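Local coordinates for protein putative acetyltransferase (Streptococcus mutans, PDB 3LD2) that probably transfers acyl groups as a member of the GNAT acetyltransferase family and binds coenzyme A, at residues 50-55 / 114-119; 56-61 / 175-180; 149-154 / 180-185. One frame throughout, in Å; residues are numbered along the deposited sequence.

Contact 1. Residues 50-55 / 114-119; sequences ELENKT and GIAVAE. With COA (coenzyme A), chain E.
Thr-55 and Leu-51, one turn apart on helix 45-55, press on Ala-116 and Ala-118 where strand 110-117 runs out, the helix segment crossing the strand segment at 88°. The strand lines the coenzyme A cleft of the GNAT fold. The tight side is largely apolar. Thr-55 CG2 sits 3.8 Å from Ala-116 CB, and Leu-51 CD1 lies 3.9 Å from Ala-118 CA, with its sister CD2 near the carbonyl of Ala-116. Thr-55 CG2 stands anti to the backbone N, which also carries it to the pantetheine arm, 3.5 Å from C7P of coenzyme A. That leaves OG1 to fold back and donate to Leu-51 O at 2.5 Å, tilted 33° from the carbonyl plane. The solvent side of the helix is looser: Lys-54 NZ and Glu-50 OE2 make only a long salt bridge of 3.7 Å. On the strand, Ile-115 and Val-117 point away from the helix; Ile-115 CG2 touches the pantetheine, and Val-117 CG2 faces the diphosphate, 3.6 Å from O5A. Val-117 N donates an almost straight bond (166°) to O9P at 2.9 Å. Helix and strand therefore meet mainly through methyl groups packed on each other and on the strand backbone, while the strand's polar hold on the pantetheine comes from its main chain.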
loop_
_atom_site.group_PDB
_atom_site.type_symbol
_atom_site.label_atom_id
_atom_site.label_comp_id
_atom_site.label_asym_id
_atom_site.label_seq_id
_atom_site.Cartn_x
_atom_site.Cartn_y
_atom_site.Cartn_z
ATOM N N GLU A 50 1.045 -3.948 14.508
ATOM C CA GLU A 50 1.702 -5.247 14.604
ATOM C C GLU A 50 1.886 -5.898 13.254
ATOM O O GLU A 50 2.951 -6.419 12.947
ATOM C CB GLU A 50 0.887 -6.197 15.480
ATOM C CG GLU A 50 1.284 -6.190 16.951
ATOM C CD GLU A 50 2.705 -6.731 17.206
ATOM O OE1 GLU A 50 3.563 -5.913 17.606
ATOM O OE2 GLU A 50 2.960 -7.955 17.016
ATOM N N LEU A 51 0.830 -5.886 12.452
ATOM C CA LEU A 51 0.874 -6.505 11.143
ATOM C C LEU A 51 1.905 -5.825 10.245
ATOM O O LEU A 51 2.651 -6.489 9.527
ATOM C CB LEU A 51 -0.506 -6.462 10.489
ATOM C CG LEU A 51 -0.545 -6.702 8.975
ATOM C CD1 LEU A 51 0.229 -7.963 8.591
ATOM C CD2 LEU A 51 -1.951 -6.828 8.527
ATOM N N GLU A 52 1.944 -4.501 10.277
ATOM C CA GLU A 52 2.796 -3.783 9.354
ATOM C C GLU A 52 4.226 -4.024 9.732
ATOM O O GLU A 52 5.095 -4.181 8.865
ATOM C CB GLU A 52 2.496 -2.293 9.372
ATOM C CG GLU A 52 1.593 -1.899 8.236
ATOM C CD GLU A 52 1.265 -0.439 8.244
ATOM O OE1 GLU A 52 0.067 -0.152 8.361
ATOM O OE2 GLU A 52 2.189 0.418 8.162
ATOM N N ASN A 53 4.461 -4.051 11.037
ATOM C CA ASN A 53 5.812 -4.159 11.530
ATOM C C ASN A 53 6.346 -5.589 11.365
ATOM O O ASN A 53 7.551 -5.813 11.452
ATOM C CB ASN A 53 5.912 -3.669 12.972
ATOM C CG ASN A 53 5.959 -2.141 13.082
ATOM O OD1 ASN A 53 6.242 -1.440 12.113
ATOM N ND2 ASN A 53 5.698 -1.627 14.276
ATOM N N LYS A 54 5.463 -6.547 11.104
ATOM C CA LYS A 54 5.922 -7.898 10.783
ATOM C C LYS A 54 6.150 -7.984 9.292
ATOM O O LYS A 54 6.824 -8.894 8.815
ATOM C CB LYS A 54 4.901 -8.986 11.190
ATOM C CG LYS A 54 4.679 -9.161 12.697
ATOM C CD LYS A 54 3.342 -9.850 13.000
ATOM C CE LYS A 54 3.023 -9.815 14.502
ATOM N NZ LYS A 54 2.066 -10.891 14.900
ATOM N N THR A 55 5.570 -7.036 8.562
ATOM C CA THR A 55 5.575 -7.059 7.101
ATOM C C THR A 55 6.722 -6.284 6.425
ATOM O O THR A 55 7.195 -6.683 5.362
ATOM C CB THR A 55 4.252 -6.516 6.541
ATOM O OG1 THR A 55 3.152 -7.184 7.168
ATOM C CG2 THR A 55 4.182 -6.722 5.038
ATOM N N GLY A 114 -0.574 2.291 0.092
ATOM C CA GLY A 114 0.257 1.176 0.522
ATOM C C GLY A 114 -0.649 -0.017 0.795
ATOM O O GLY A 114 -1.868 0.142 0.907
ATOM N N ILE A 115 -0.067 -1.206 0.884
ATOM C CA ILE A 115 -0.823 -2.408 1.197
ATOM C C ILE A 115 0.073 -3.471 1.843
ATOM O O ILE A 115 1.235 -3.616 1.510
ATOM C CB ILE A 115 -1.523 -2.985 -0.044
ATOM C CG1 ILE A 115 -2.489 -4.112 0.359
ATOM C CG2 ILE A 115 -0.496 -3.466 -1.034
ATOM C CD1 ILE A 115 -3.253 -4.697 -0.794
ATOM N N ALA A 116 -0.474 -4.184 2.813
ATOM C CA ALA A 116 0.279 -5.217 3.493
ATOM C C ALA A 116 -0.662 -6.362 3.823
ATOM O O ALA A 116 -1.708 -6.169 4.443
ATOM C CB ALA A 116 0.966 -4.660 4.753
ATOM N N VAL A 117 -0.327 -7.548 3.334
ATOM C CA VAL A 117 -1.103 -8.733 3.647
ATOM C C VAL A 117 -0.271 -9.641 4.541
ATOM O O VAL A 117 0.948 -9.736 4.368
ATOM C CB VAL A 117 -1.503 -9.479 2.404
ATOM C CG1 VAL A 117 -2.023 -10.859 2.772
ATOM C CG2 VAL A 117 -2.544 -8.688 1.648
ATOM N N ALA A 118 -0.916 -10.279 5.513
ATOM C CA ALA A 118 -0.183 -11.146 6.436
ATOM C C ALA A 118 0.453 -12.310 5.685
ATOM O O ALA A 118 -0.209 -13.000 4.904
ATOM C CB ALA A 118 -1.085 -11.648 7.517
ATOM N N GLU A 119 1.740 -12.516 5.921
ATOM C CA GLU A 119 2.503 -13.558 5.238
ATOM C C GLU A 119 1.794 -14.912 5.097
ATOM O O GLU A 119 1.711 -15.459 4.002
ATOM C CB GLU A 119 3.819 -13.762 5.967
ATOM C CG GLU A 119 4.601 -14.971 5.516
ATOM C CD GLU A 119 6.079 -14.697 5.582
ATOM O OE1 GLU A 119 6.725 -15.161 6.548
ATOM O OE2 GLU A 119 6.584 -13.979 4.683
HETATM N N1A COA E . 4.872 -15.119 -6.508
HETATM C C2A COA E . 4.301 -15.009 -7.871
HETATM N N3A COA E . 3.066 -14.176 -8.081
HETATM C C4A COA E . 2.464 -13.481 -6.954
HETATM C C5A COA E . 3.049 -13.579 -5.608
HETATM C C6A COA E . 4.267 -14.416 -5.375
HETATM N N6A COA E . 4.797 -14.483 -4.023
HETATM N N7A COA E . 2.261 -12.787 -4.651
HETATM C C8A COA E . 1.198 -12.187 -5.421
HETATM N N9A COA E . 1.381 -12.543 -6.852
HETATM C C1B COA E . 0.286 -12.349 -7.650
HETATM C C2B COA E . -0.362 -13.356 -8.580
HETATM O O2B COA E . 0.312 -14.191 -9.472
HETATM C C3B COA E . -1.813 -13.162 -8.511
HETATM O O3B COA E . -2.738 -14.017 -9.108
HETATM P P3B COA E . -2.876 -15.563 -8.465
HETATM O O7A COA E . -4.343 -16.104 -8.991
HETATM O O8A COA E . -1.688 -16.578 -9.029
HETATM O O9A COA E . -2.774 -15.566 -7.017
HETATM C C4B COA E . -2.058 -12.063 -7.497
HETATM O O4B COA E . -0.765 -11.617 -6.949
HETATM C C5B COA E . -3.290 -11.618 -6.789
HETATM O O5B COA E . -2.910 -12.328 -5.624
HETATM P P1A COA E . -3.294 -11.953 -4.071
HETATM O O1A COA E . -3.581 -13.362 -3.254
HETATM O O2A COA E . -4.467 -11.091 -4.094
HETATM O O3A COA E . -2.042 -11.168 -3.367
HETATM P P2A COA E . -1.740 -11.163 -1.757
HETATM O O4A COA E . -0.873 -12.509 -1.362
HETATM O O5A COA E . -2.965 -11.112 -0.970
HETATM O O6A COA E . -0.781 -9.870 -1.427
HETATM C CBP COA E . 1.013 -8.428 -1.652
HETATM C CCP COA E . 0.069 -9.366 -2.423
HETATM C CDP COA E . 0.136 -7.330 -0.991
HETATM C CEP COA E . 2.093 -7.827 -2.591
HETATM C CAP COA E . 1.683 -9.246 -0.514
HETATM O OAP COA E . 2.705 -10.090 -0.968
HETATM C C9P COA E . 2.334 -8.290 0.476
HETATM O O9P COA E . 1.868 -8.217 1.566
HETATM N N8P COA E . 3.768 -8.071 0.385
HETATM C C7P COA E . 4.374 -7.677 1.641
HETATM C C6P COA E . 5.043 -6.303 1.538
HETATM C C5P COA E . 4.346 -5.422 0.497
HETATM O O5P COA E . 3.312 -4.916 0.768
HETATM N N4P COA E . 4.979 -5.114 -0.771
HETATM C C3P COA E . 4.681 -3.859 -1.489
HETATM C C2P COA E . 3.306 -3.249 -1.198
HETATM S S1P COA E . 3.564 -1.592 -0.471
#

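Contact 2. Residues 56-61 / 175-180; sequences WSEQNT and FFLKGQ. With COA (coenzyme A), chain E.
The tip of a beta hairpin, a type I' turn from Leu-177 to Gln-180 joining strands 166-177 and 180-190, leans on Glu-58 and Gln-59 in the loop that follows helix 45-55. The turn is closed by paired backbone bonds between Leu-177 and Gln-180, and Lys-178 and Gly-179 both take positive phi at its corners. Leu-177 is the apolar end of the contact: its CD1 lies 3.9 Å from Glu-58 O and also near the carbonyl oxygen of Thr-61, while CD2 faces OE2 of Glu-58. The extended side chain of Glu-58 crosses Lys-178 obliquely, its OE1 packing 3.7 Å from Lys-178 CG. The charged atoms themselves stay 5.7 Å apart (OE1 of Glu-58 to NZ of Lys-178), so any attraction is probably modest and softened by solvent at this surface. Lys-178 turns instead to Gln-59, meeting its side chain at about a right angle. The lysine chain bends at chi3 (-66°), and Gln-59 bends at chi2, bringing NZ and OE1 to a 3.0 Å hydrogen bond whose donor stands above the amide plane. The loop is braced from within: Ser-57 O accepts from both Asn-60 N and Thr-61 N, and Ser-57 N donates to Asn-60 OD1. Two residues of the same loop lie against coenzyme A. Asn-60 ND2, which also binds Thr-55 O, packs 3.3 Å from C6P of the cofactor, and the Trp-56 ring presents its edge in plane to the thiol sulfur, with CH2 3.6 Å from S1P.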
loop_
_atom_site.group_PDB
_atom_site.type_symbol
_atom_site.label_atom_id
_atom_site.label_comp_id
_atom_site.label_asym_id
_atom_site.label_seq_id
_atom_site.Cartn_x
_atom_site.Cartn_y
_atom_site.Cartn_z
ATOM N N TRP A 56 7.155 -5.172 7.008
ATOM C CA TRP A 56 8.120 -4.321 6.308
ATOM C C TRP A 56 9.551 -4.769 6.562
ATOM O O TRP A 56 9.970 -4.966 7.704
ATOM C CB TRP A 56 7.936 -2.832 6.654
ATOM C CG TRP A 56 6.536 -2.340 6.408
ATOM C CD1 TRP A 56 5.648 -1.883 7.349
ATOM C CD2 TRP A 56 5.844 -2.285 5.144
ATOM N NE1 TRP A 56 4.450 -1.547 6.746
ATOM C CE2 TRP A 56 4.545 -1.786 5.397
ATOM C CE3 TRP A 56 6.199 -2.598 3.829
ATOM C CZ2 TRP A 56 3.608 -1.594 4.385
ATOM C CZ3 TRP A 56 5.260 -2.405 2.818
ATOM C CH2 TRP A 56 3.982 -1.915 3.104
ATOM N N SER A 57 10.287 -4.940 5.474
ATOM C CA SER A 57 11.684 -5.345 5.527
ATOM C C SER A 57 12.444 -4.520 4.512
ATOM O O SER A 57 11.836 -3.875 3.658
ATOM C CB SER A 57 11.831 -6.830 5.190
ATOM O OG SER A 57 11.179 -7.139 3.968
ATOM N N GLU A 58 13.767 -4.550 4.620
ATOM C CA GLU A 58 14.650 -3.881 3.680
ATOM C C GLU A 58 14.468 -4.432 2.290
ATOM O O GLU A 58 15.007 -3.888 1.331
ATOM C CB GLU A 58 16.105 -4.035 4.110
ATOM C CG GLU A 58 16.412 -3.289 5.398
ATOM C CD GLU A 58 17.890 -3.162 5.681
ATOM O OE1 GLU A 58 18.547 -4.223 5.831
ATOM O OE2 GLU A 58 18.384 -2.001 5.762
ATOM N N GLN A 59 13.702 -5.509 2.170
ATOM C CA GLN A 59 13.376 -6.042 0.850
ATOM C C GLN A 59 12.216 -5.272 0.160
ATOM O O GLN A 59 12.107 -5.281 -1.058
ATOM C CB GLN A 59 13.061 -7.544 0.948
ATOM C CG GLN A 59 12.980 -8.291 -0.386
ATOM C CD GLN A 59 14.352 -8.720 -0.915
ATOM O OE1 GLN A 59 15.352 -8.001 -0.764
ATOM N NE2 GLN A 59 14.402 -9.898 -1.547
ATOM N N ASN A 60 11.357 -4.596 0.921
ATOM C CA ASN A 60 10.186 -3.966 0.301
ATOM C C ASN A 60 10.020 -2.473 0.574
ATOM O O ASN A 60 9.123 -1.844 0.015
ATOM C CB ASN A 60 8.892 -4.712 0.659
ATOM C CG ASN A 60 8.655 -4.786 2.162
ATOM O OD1 ASN A 60 8.945 -3.841 2.895
ATOM N ND2 ASN A 60 8.141 -5.923 2.629
ATOM N N THR A 61 10.873 -1.910 1.426
ATOM C CA THR A 61 10.853 -0.478 1.682
ATOM C C THR A 61 12.289 0.027 1.932
ATOM O O THR A 61 13.109 -0.709 2.459
ATOM C CB THR A 61 9.943 -0.155 2.900
ATOM O OG1 THR A 61 10.069 1.217 3.235
ATOM C CG2 THR A 61 10.344 -0.976 4.129
ATOM N N PHE A 175 18.303 3.220 -4.566
ATOM C CA PHE A 175 18.578 2.864 -3.179
ATOM C C PHE A 175 19.642 1.797 -3.044
ATOM O O PHE A 175 19.741 0.883 -3.867
ATOM C CB PHE A 175 17.297 2.401 -2.492
ATOM C CG PHE A 175 16.151 3.350 -2.659
ATOM C CD1 PHE A 175 16.137 4.563 -1.983
ATOM C CD2 PHE A 175 15.104 3.042 -3.500
ATOM C CE1 PHE A 175 15.103 5.451 -2.146
ATOM C CE2 PHE A 175 14.051 3.920 -3.660
ATOM C CZ PHE A 175 14.045 5.120 -2.979
ATOM N N PHE A 176 20.444 1.943 -1.998
ATOM C CA PHE A 176 21.413 0.942 -1.602
ATOM C C PHE A 176 20.885 0.223 -0.345
ATOM O O PHE A 176 20.773 0.822 0.718
ATOM C CB PHE A 176 22.763 1.620 -1.341
ATOM C CG PHE A 176 23.897 0.660 -1.118
ATOM C CD1 PHE A 176 24.392 -0.110 -2.166
ATOM C CD2 PHE A 176 24.479 0.532 0.143
ATOM C CE1 PHE A 176 25.449 -1.001 -1.966
ATOM C CE2 PHE A 176 25.539 -0.358 0.356
ATOM C CZ PHE A 176 26.026 -1.121 -0.703
ATOM N N LEU A 177 20.539 -1.052 -0.479
ATOM C CA LEU A 177 20.031 -1.836 0.654
ATOM C C LEU A 177 20.590 -3.258 0.620
ATOM O O LEU A 177 20.390 -4.001 -0.352
ATOM C CB LEU A 177 18.496 -1.873 0.661
ATOM C CG LEU A 177 17.800 -0.507 0.759
ATOM C CD1 LEU A 177 16.497 -0.512 -0.055
ATOM C CD2 LEU A 177 17.581 -0.058 2.237
ATOM N N LYS A 178 21.292 -3.618 1.697
ATOM C CA LYS A 178 21.886 -4.944 1.835
ATOM C C LYS A 178 22.929 -5.164 0.761
ATOM O O LYS A 178 22.890 -6.170 0.075
ATOM C CB LYS A 178 20.799 -6.014 1.700
ATOM C CG LYS A 178 19.927 -6.100 2.896
ATOM C CD LYS A 178 18.947 -7.214 2.734
ATOM C CE LYS A 178 17.977 -6.937 1.609
ATOM N NZ LYS A 178 16.871 -7.883 1.799
ATOM N N GLY A 179 23.836 -4.204 0.601
ATOM C CA GLY A 179 24.871 -4.294 -0.411
ATOM C C GLY A 179 24.398 -4.382 -1.850
ATOM O O GLY A 179 25.190 -4.669 -2.732
ATOM N N GLN A 180 23.116 -4.161 -2.106
ATOM C CA GLN A 180 22.656 -4.140 -3.484
ATOM C C GLN A 180 22.114 -2.764 -3.861
ATOM O O GLN A 180 21.518 -2.057 -3.029
ATOM C CB GLN A 180 21.559 -5.179 -3.729
ATOM C CG GLN A 180 21.696 -6.461 -2.975
ATOM C CD GLN A 180 20.460 -7.299 -3.096
ATOM O OE1 GLN A 180 19.843 -7.366 -4.158
ATOM N NE2 GLN A 180 20.070 -7.937 -2.008
HETATM N N1A COA E . 4.872 -15.119 -6.508
HETATM C C2A COA E . 4.301 -15.009 -7.871
HETATM N N3A COA E . 3.066 -14.176 -8.081
HETATM C C4A COA E . 2.464 -13.481 -6.954
HETATM C C5A COA E . 3.049 -13.579 -5.608
HETATM C C6A COA E . 4.267 -14.416 -5.375
HETATM N N6A COA E . 4.797 -14.483 -4.023
HETATM N N7A COA E . 2.261 -12.787 -4.651
HETATM C C8A COA E . 1.198 -12.187 -5.421
HETATM N N9A COA E . 1.381 -12.543 -6.852
HETATM C C1B COA E . 0.286 -12.349 -7.650
HETATM C C2B COA E . -0.362 -13.356 -8.580
HETATM O O2B COA E . 0.312 -14.191 -9.472
HETATM C C3B COA E . -1.813 -13.162 -8.511
HETATM O O3B COA E . -2.738 -14.017 -9.108
HETATM P P3B COA E . -2.876 -15.563 -8.465
HETATM O O7A COA E . -4.343 -16.104 -8.991
HETATM O O8A COA E . -1.688 -16.578 -9.029
HETATM O O9A COA E . -2.774 -15.566 -7.017
HETATM C C4B COA E . -2.058 -12.063 -7.497
HETATM O O4B COA E . -0.765 -11.617 -6.949
HETATM C C5B COA E . -3.290 -11.618 -6.789
HETATM O O5B COA E . -2.910 -12.328 -5.624
HETATM P P1A COA E . -3.294 -11.953 -4.071
HETATM O O1A COA E . -3.581 -13.362 -3.254
HETATM O O2A COA E . -4.467 -11.091 -4.094
HETATM O O3A COA E . -2.042 -11.168 -3.367
HETATM P P2A COA E . -1.740 -11.163 -1.757
HETATM O O4A COA E . -0.873 -12.509 -1.362
HETATM O O5A COA E . -2.965 -11.112 -0.970
HETATM O O6A COA E . -0.781 -9.870 -1.427
HETATM C CBP COA E . 1.013 -8.428 -1.652
HETATM C CCP COA E . 0.069 -9.366 -2.423
HETATM C CDP COA E . 0.136 -7.330 -0.991
HETATM C CEP COA E . 2.093 -7.827 -2.591
HETATM C CAP COA E . 1.683 -9.246 -0.514
HETATM O OAP COA E . 2.705 -10.090 -0.968
HETATM C C9P COA E . 2.334 -8.290 0.476
HETATM O O9P COA E . 1.868 -8.217 1.566
HETATM N N8P COA E . 3.768 -8.071 0.385
HETATM C C7P COA E . 4.374 -7.677 1.641
HETATM C C6P COA E . 5.043 -6.303 1.538
HETATM C C5P COA E . 4.346 -5.422 0.497
HETATM O O5P COA E . 3.312 -4.916 0.768
HETATM N N4P COA E . 4.979 -5.114 -0.771
HETATM C C3P COA E . 4.681 -3.859 -1.489
HETATM C C2P COA E . 3.306 -3.249 -1.198
HETATM S S1P COA E . 3.564 -1.592 -0.471
#

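Contact 3. Residues 149-154 / 180-185; sequences VLSSNQ and QYVDDL. With COA (coenzyme A), chain E.
Val-149 and Leu-185 form an antiparallel, hydrogen-bonded pair at the end of strand 144-150, the strand beside which the coenzyme A cleft of the GNAT fold opens. Both backbone bonds of the pair are short: Val-149 N donates to Leu-185 O at 2.6 Å, and Leu-185 N returns one to Val-149 O at 2.7 Å. Leu-150 faces Asp-184 in the next, non-hydrogen-bonded pair, and its CB packs 4.1 Å from Val-182 CG1. The ladder then changes character. Ser-151 N still donates to Asp-183 O (2.9 Å), but Asp-183 N is satisfied by a side chain, Ser-151 OG, at 2.9 Å. With chi1 at 63°, that hydroxyl lies between its own backbone N and carbonyl carbon, and reaches across to stand in for a main-chain acceptor. Both aspartates find partners outside the pairing: Asp-183 with Arg-170 and Lys-173 N, Asp-184 with His-148. Ser-152 OG bonds Gln-59 O. A type I turn from Leu-150, closed by Asn-153 N to Leu-150 O, leads to the N-cap of helix 154-162. There Asn-153 OD1 accepts a weak, bent hydrogen bond from N4P of coenzyme A at 2.8 Å.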
loop_
_atom_site.group_PDB
_atom_site.type_symbol
_atom_site.label_atom_id
_atom_site.label_comp_id
_atom_site.label_asym_id
_atom_site.label_seq_id
_atom_site.Cartn_x
_atom_site.Cartn_y
_atom_site.Cartn_z
ATOM N N VAL A 149 7.585 1.107 -6.327
ATOM C CA VAL A 149 7.870 -0.265 -5.921
ATOM C C VAL A 149 9.379 -0.508 -6.036
ATOM O O VAL A 149 9.963 -0.299 -7.096
ATOM C CB VAL A 149 7.095 -1.282 -6.800
ATOM C CG1 VAL A 149 7.150 -2.683 -6.200
ATOM C CG2 VAL A 149 5.647 -0.866 -6.982
ATOM N N LEU A 150 10.019 -0.912 -4.942
ATOM C CA LEU A 150 11.408 -1.371 -4.981
ATOM C C LEU A 150 11.522 -2.544 -5.939
ATOM O O LEU A 150 10.661 -3.419 -5.920
ATOM C CB LEU A 150 11.849 -1.853 -3.616
ATOM C CG LEU A 150 12.105 -0.780 -2.578
ATOM C CD1 LEU A 150 12.890 -1.392 -1.419
ATOM C CD2 LEU A 150 12.861 0.393 -3.217
ATOM N N SER A 151 12.565 -2.550 -6.780
ATOM C CA SER A 151 12.771 -3.641 -7.740
ATOM C C SER A 151 13.059 -4.994 -7.056
ATOM O O SER A 151 12.978 -6.039 -7.676
ATOM C CB SER A 151 13.835 -3.280 -8.796
ATOM O OG SER A 151 15.118 -3.066 -8.240
ATOM N N SER A 152 13.359 -4.951 -5.764
ATOM C CA SER A 152 13.606 -6.129 -4.981
ATOM C C SER A 152 12.303 -6.786 -4.548
ATOM O O SER A 152 12.292 -7.926 -4.065
ATOM C CB SER A 152 14.413 -5.741 -3.745
ATOM O OG SER A 152 13.844 -4.623 -3.090
ATOM N N ASN A 153 11.201 -6.053 -4.689
ATOM C CA ASN A 153 9.901 -6.537 -4.230
ATOM C C ASN A 153 9.223 -7.373 -5.288
ATOM O O ASN A 153 8.287 -6.945 -5.948
ATOM C CB ASN A 153 9.010 -5.398 -3.793
ATOM C CG ASN A 153 7.904 -5.867 -2.881
ATOM O OD1 ASN A 153 7.470 -5.143 -1.986
ATOM N ND2 ASN A 153 7.461 -7.094 -3.081
ATOM N N GLN A 154 9.729 -8.587 -5.423
ATOM C CA GLN A 154 9.371 -9.492 -6.496
ATOM C C GLN A 154 7.899 -9.806 -6.539
ATOM O O GLN A 154 7.323 -9.899 -7.622
ATOM C CB GLN A 154 10.146 -10.799 -6.323
ATOM C CG GLN A 154 9.869 -11.826 -7.376
ATOM C CD GLN A 154 10.913 -12.896 -7.357
ATOM O OE1 GLN A 154 11.996 -12.703 -6.776
ATOM N NE2 GLN A 154 10.610 -14.044 -7.977
ATOM N N GLN A 180 23.116 -4.161 -2.106
ATOM C CA GLN A 180 22.656 -4.140 -3.484
ATOM C C GLN A 180 22.114 -2.764 -3.861
ATOM O O GLN A 180 21.518 -2.057 -3.029
ATOM C CB GLN A 180 21.559 -5.179 -3.729
ATOM C CG GLN A 180 21.696 -6.461 -2.975
ATOM C CD GLN A 180 20.460 -7.299 -3.096
ATOM O OE1 GLN A 180 19.843 -7.366 -4.158
ATOM N NE2 GLN A 180 20.070 -7.937 -2.008
ATOM N N TYR A 181 22.296 -2.407 -5.130
ATOM C CA TYR A 181 21.657 -1.217 -5.688
ATOM C C TYR A 181 20.283 -1.566 -6.178
ATOM O O TYR A 181 20.116 -2.359 -7.096
ATOM C CB TYR A 181 22.492 -0.588 -6.811
ATOM C CG TYR A 181 23.636 0.168 -6.229
ATOM C CD1 TYR A 181 23.460 1.460 -5.735
ATOM C CD2 TYR A 181 24.884 -0.423 -6.098
ATOM C CE1 TYR A 181 24.522 2.167 -5.152
ATOM C CE2 TYR A 181 25.950 0.272 -5.516
ATOM C CZ TYR A 181 25.761 1.557 -5.044
ATOM O OH TYR A 181 26.814 2.222 -4.469
ATOM N N VAL A 182 19.283 -0.963 -5.558
ATOM C CA VAL A 182 17.910 -1.290 -5.909
ATOM C C VAL A 182 17.318 -0.175 -6.747
ATOM O O VAL A 182 17.618 0.995 -6.521
ATOM C CB VAL A 182 17.086 -1.562 -4.638
ATOM C CG1 VAL A 182 15.687 -2.052 -4.996
ATOM C CG2 VAL A 182 17.824 -2.586 -3.789
ATOM N N ASP A 183 16.529 -0.546 -7.746
ATOM C CA ASP A 183 15.802 0.431 -8.549
ATOM C C ASP A 183 14.425 0.752 -7.969
ATOM O O ASP A 183 13.839 -0.024 -7.205
ATOM C CB ASP A 183 15.601 -0.083 -9.971
ATOM C CG ASP A 183 16.910 -0.229 -10.748
ATOM O OD1 ASP A 183 17.921 0.429 -10.411
ATOM O OD2 ASP A 183 16.896 -1.003 -11.721
ATOM N N ASP A 184 13.902 1.897 -8.365
ATOM C CA ASP A 184 12.573 2.308 -7.973
ATOM C C ASP A 184 11.675 2.201 -9.194
ATOM O O ASP A 184 11.866 2.915 -10.181
ATOM C CB ASP A 184 12.624 3.743 -7.471
ATOM C CG ASP A 184 11.329 4.193 -6.836
ATOM O OD1 ASP A 184 10.513 3.324 -6.444
ATOM O OD2 ASP A 184 11.143 5.426 -6.720
ATOM N N LEU A 185 10.708 1.295 -9.150
ATOM C CA LEU A 185 9.795 1.138 -10.266
ATOM C C LEU A 185 8.496 1.838 -9.959
ATOM O O LEU A 185 7.904 1.638 -8.899
ATOM C CB LEU A 185 9.533 -0.329 -10.560
ATOM C CG LEU A 185 10.771 -1.201 -10.698
ATOM C CD1 LEU A 185 10.337 -2.640 -10.963
ATOM C CD2 LEU A 185 11.653 -0.640 -11.792
HETATM N N1A COA E . 4.872 -15.119 -6.508
HETATM C C2A COA E . 4.301 -15.009 -7.871
HETATM N N3A COA E . 3.066 -14.176 -8.081
HETATM C C4A COA E . 2.464 -13.481 -6.954
HETATM C C5A COA E . 3.049 -13.579 -5.608
HETATM C C6A COA E . 4.267 -14.416 -5.375
HETATM N N6A COA E . 4.797 -14.483 -4.023
HETATM N N7A COA E . 2.261 -12.787 -4.651
HETATM C C8A COA E . 1.198 -12.187 -5.421
HETATM N N9A COA E . 1.381 -12.543 -6.852
HETATM C C1B COA E . 0.286 -12.349 -7.650
HETATM C C2B COA E . -0.362 -13.356 -8.580
HETATM O O2B COA E . 0.312 -14.191 -9.472
HETATM C C3B COA E . -1.813 -13.162 -8.511
HETATM O O3B COA E . -2.738 -14.017 -9.108
HETATM P P3B COA E . -2.876 -15.563 -8.465
HETATM O O7A COA E . -4.343 -16.104 -8.991
HETATM O O8A COA E . -1.688 -16.578 -9.029
HETATM O O9A COA E . -2.774 -15.566 -7.017
HETATM C C4B COA E . -2.058 -12.063 -7.497
HETATM O O4B COA E . -0.765 -11.617 -6.949
HETATM C C5B COA E . -3.290 -11.618 -6.789
HETATM O O5B COA E . -2.910 -12.328 -5.624
HETATM P P1A COA E . -3.294 -11.953 -4.071
HETATM O O1A COA E . -3.581 -13.362 -3.254
HETATM O O2A COA E . -4.467 -11.091 -4.094
HETATM O O3A COA E . -2.042 -11.168 -3.367
HETATM P P2A COA E . -1.740 -11.163 -1.757
HETATM O O4A COA E . -0.873 -12.509 -1.362
HETATM O O5A COA E . -2.965 -11.112 -0.970
HETATM O O6A COA E . -0.781 -9.870 -1.427
HETATM C CBP COA E . 1.013 -8.428 -1.652
HETATM C CCP COA E . 0.069 -9.366 -2.423
HETATM C CDP COA E . 0.136 -7.330 -0.991
HETATM C CEP COA E . 2.093 -7.827 -2.591
HETATM C CAP COA E . 1.683 -9.246 -0.514
HETATM O OAP COA E . 2.705 -10.090 -0.968
HETATM C C9P COA E . 2.334 -8.290 0.476
HETATM O O9P COA E . 1.868 -8.217 1.566
HETATM N N8P COA E . 3.768 -8.071 0.385
HETATM C C7P COA E . 4.374 -7.677 1.641
HETATM C C6P COA E . 5.043 -6.303 1.538
HETATM C C5P COA E . 4.346 -5.422 0.497
HETATM O O5P COA E . 3.312 -4.916 0.768
HETATM N N4P COA E . 4.979 -5.114 -0.771
HETATM C C3P COA E . 4.681 -3.859 -1.489
HETATM C C2P COA E . 3.306 -3.249 -1.198
HETATM S S1P COA E . 3.564 -1.592 -0.471
#

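How the contacts relate
From the N terminus, helix 45-55 supplies the first half of contact 1 and runs straight into the loop 56-61, the first half of contact 2. Contact 1 closes over 58 residues when strand 110-117 arrives. Contact 3 opens at 149-154, still inside the long span of contact 2, which closes over 113 residues at the hairpin tip; contact 3 closes just beyond, sharing Gln-180. Contact 2 thus crosses both others, while contacts 1 and 3 lie in series. Contact 1 ties the helix to strand 110-117, contact 2 the loop to the hairpin tip, and contact 3 strand 144-150 to strand 180-190; all three touch coenzyme A.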